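Long-range contact in reticulocyte binding protein (Streptococcus agalactiae COH1, PDB 3FAW), which is a secreted, cell-wall-anchored pullulanase that probably hydrolyses alpha-1,6-glucosidic branch linkages in pullulan and related alpha-glucans: residues Ala268-Ala273 with Thr614-Ser619. Sequence-based numbering, arbitrary orientation.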
loop_
_atom_site.group_PDB
_atom_site.type_symbol
_atom_site.label_atom_id
_atom_site.label_comp_id
_atom_site.label_asym_id
_atom_site.label_seq_id
_atom_site.Cartn_x
_atom_site.Cartn_y
_atom_site.Cartn_z
ATOM N N ALA A 268 -8.199 10.747 11.555
ATOM C CA ALA A 268 -6.854 10.603 10.998
ATOM C C ALA A 268 -6.560 11.630 9.903
ATOM O O ALA A 268 -7.395 11.883 9.030
ATOM C CB ALA A 268 -6.647 9.189 10.458
ATOM N N VAL A 269 -5.370 12.223 9.974
ATOM C CA VAL A 269 -4.828 13.040 8.890
ATOM C C VAL A 269 -3.496 12.418 8.485
ATOM O O VAL A 269 -2.486 12.599 9.161
ATOM C CB VAL A 269 -4.646 14.506 9.318
ATOM C CG1 VAL A 269 -4.113 15.341 8.163
ATOM C CG2 VAL A 269 -5.967 15.070 9.831
ATOM N N ILE A 270 -3.511 11.672 7.381
ATOM C CA ILE A 270 -2.393 10.804 7.002
ATOM C C ILE A 270 -1.437 11.521 6.049
ATOM O O ILE A 270 -1.867 12.210 5.121
ATOM C CB ILE A 270 -2.909 9.484 6.357
ATOM C CG1 ILE A 270 -3.775 8.710 7.358
ATOM C CG2 ILE A 270 -1.752 8.610 5.863
ATOM C CD1 ILE A 270 -4.460 7.472 6.773
ATOM N N TYR A 271 -0.141 11.341 6.291
ATOM C CA TYR A 271 0.922 11.962 5.504
ATOM C C TYR A 271 1.786 10.861 4.882
ATOM O O TYR A 271 2.439 10.109 5.608
ATOM C CB TYR A 271 1.762 12.862 6.417
ATOM C CG TYR A 271 2.822 13.687 5.717
ATOM C CD1 TYR A 271 2.504 14.908 5.124
ATOM C CD2 TYR A 271 4.149 13.258 5.670
ATOM C CE1 TYR A 271 3.482 15.673 4.487
ATOM C CE2 TYR A 271 5.128 14.008 5.036
ATOM C CZ TYR A 271 4.792 15.216 4.450
ATOM O OH TYR A 271 5.766 15.959 3.823
ATOM N N GLU A 272 1.781 10.768 3.548
ATOM C CA GLU A 272 2.483 9.687 2.836
ATOM C C GLU A 272 3.896 10.070 2.385
ATOM O O GLU A 272 4.061 10.878 1.469
ATOM C CB GLU A 272 1.670 9.222 1.622
ATOM C CG GLU A 272 2.227 7.951 0.949
ATOM C CD GLU A 272 1.771 7.773 -0.491
ATOM O OE1 GLU A 272 1.574 8.784 -1.194
ATOM O OE2 GLU A 272 1.621 6.613 -0.929
ATOM N N ALA A 273 4.901 9.453 3.009
ATOM C CA ALA A 273 6.313 9.706 2.693
ATOM C C ALA A 273 7.121 8.430 2.410
ATOM O O ALA A 273 6.868 7.367 2.983
ATOM C CB ALA A 273 6.968 10.488 3.833
ATOM N N THR A 614 -11.726 10.312 6.082
ATOM C CA THR A 614 -10.303 10.325 6.442
ATOM C C THR A 614 -9.511 11.170 5.438
ATOM O O THR A 614 -9.575 10.928 4.229
ATOM C CB THR A 614 -9.726 8.892 6.490
ATOM O OG1 THR A 614 -10.366 8.152 7.539
ATOM C CG2 THR A 614 -8.214 8.908 6.743
ATOM N N ALA A 615 -8.770 12.155 5.947
ATOM C CA ALA A 615 -7.996 13.065 5.105
ATOM C C ALA A 615 -6.609 12.493 4.826
ATOM O O ALA A 615 -5.928 12.031 5.740
ATOM C CB ALA A 615 -7.886 14.438 5.761
ATOM N N PHE A 616 -6.207 12.532 3.558
ATOM C CA PHE A 616 -4.923 11.990 3.105
ATOM C C PHE A 616 -4.132 13.071 2.365
ATOM O O PHE A 616 -4.664 13.721 1.469
ATOM C CB PHE A 616 -5.179 10.801 2.175
ATOM C CG PHE A 616 -3.934 10.096 1.706
ATOM C CD1 PHE A 616 -3.403 9.039 2.434
ATOM C CD2 PHE A 616 -3.316 10.462 0.515
ATOM C CE1 PHE A 616 -2.272 8.374 1.995
ATOM C CE2 PHE A 616 -2.180 9.806 0.075
ATOM C CZ PHE A 616 -1.661 8.756 0.813
ATOM N N ILE A 617 -2.866 13.247 2.745
ATOM C CA ILE A 617 -1.979 14.226 2.123
ATOM C C ILE A 617 -0.703 13.540 1.634
ATOM O O ILE A 617 -0.058 12.810 2.384
ATOM C CB ILE A 617 -1.601 15.355 3.121
ATOM C CG1 ILE A 617 -2.849 16.126 3.576
ATOM C CG2 ILE A 617 -0.583 16.311 2.506
ATOM C CD1 ILE A 617 -3.549 16.910 2.473
ATOM N N HIS A 618 -0.349 13.768 0.372
ATOM C CA HIS A 618 0.916 13.278 -0.181
ATOM C C HIS A 618 2.069 14.152 0.305
ATOM O O HIS A 618 1.954 15.374 0.314
ATOM C CB HIS A 618 0.859 13.289 -1.714
ATOM C CG HIS A 618 2.146 12.898 -2.379
ATOM N ND1 HIS A 618 2.897 13.533 -3.307
ATOM C CD2 HIS A 618 2.790 11.708 -2.119
ATOM C CE1 HIS A 618 3.975 12.728 -3.584
ATOM N NE2 HIS A 618 3.888 11.634 -2.851
ATOM N N SER A 619 3.181 13.539 0.704
ATOM C CA SER A 619 4.344 14.316 1.130
ATOM C C SER A 619 4.762 15.265 0.016
ATOM O O SER A 619 5.016 14.835 -1.110
ATOM C CB SER A 619 5.514 13.412 1.516
ATOM O OG SER A 619 6.646 14.166 1.900
HETATM O O HOH W 1 5.380 9.982 -0.942
#
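Glu272 runs past the CZ end of the Phe616 ring and brings its carboxylate to the imidazole of His618. Glu272 CB comes within 3.5 Å of Phe616 CZ, while the carboxyl carbon lies in the ring plane at its edge, the carboxylate and ring planes 67° apart. With CG anti to the backbone N (chi1 -171°) and the chain extended beyond it, Glu272 OE1 arrives at the edge of the imidazole, 3.3 Å from His618 CD2, in a contact that is not a hydrogen bond. Glu272 OE2 is hydrogen-bonded to His573, and a water accepting weakly from His618 NE2 donates to Glu272 O. On the same face of the sheet Ile270 CG2 lies 3.8 Å from Phe616 CD1, and Ile270 CD1 meets Thr614 CG2; Phe516 adds an edge-to-face ring to Phe616. The paired segments are the first and eighth strands of the TIM barrel of the alpha-amylase-type catalytic domain, so their parallel ladder closes the cylinder; strand 312-315 flanks 269-273 on its other edge. Ile270 N donates to Ala615 O, and Ile270 O accepts from Ile617 N at 2.8 Å. Glu272 N then donates to Ile617 O, whereas Ala615 N reaches Ala268 O only weakly. Beyond the end of strand 614-618, Ser619 N donates to Glu272 O at 2.9 Å. Ser619 N also lies over one face of the Tyr271 ring. With OG anti to the serine's own backbone N (chi1 179°), the two hydroxyls, Ser619 OG and Tyr271 OH, are hydrogen-bonded at 2.8 Å; Tyr271 OH also hydrogen-bonds Glu622. Leu305 and Leu308 of helix 302-308 touch the Tyr271 side chain on the outer side of the barrel, where Phe673 touches both Tyr271 and Ser619.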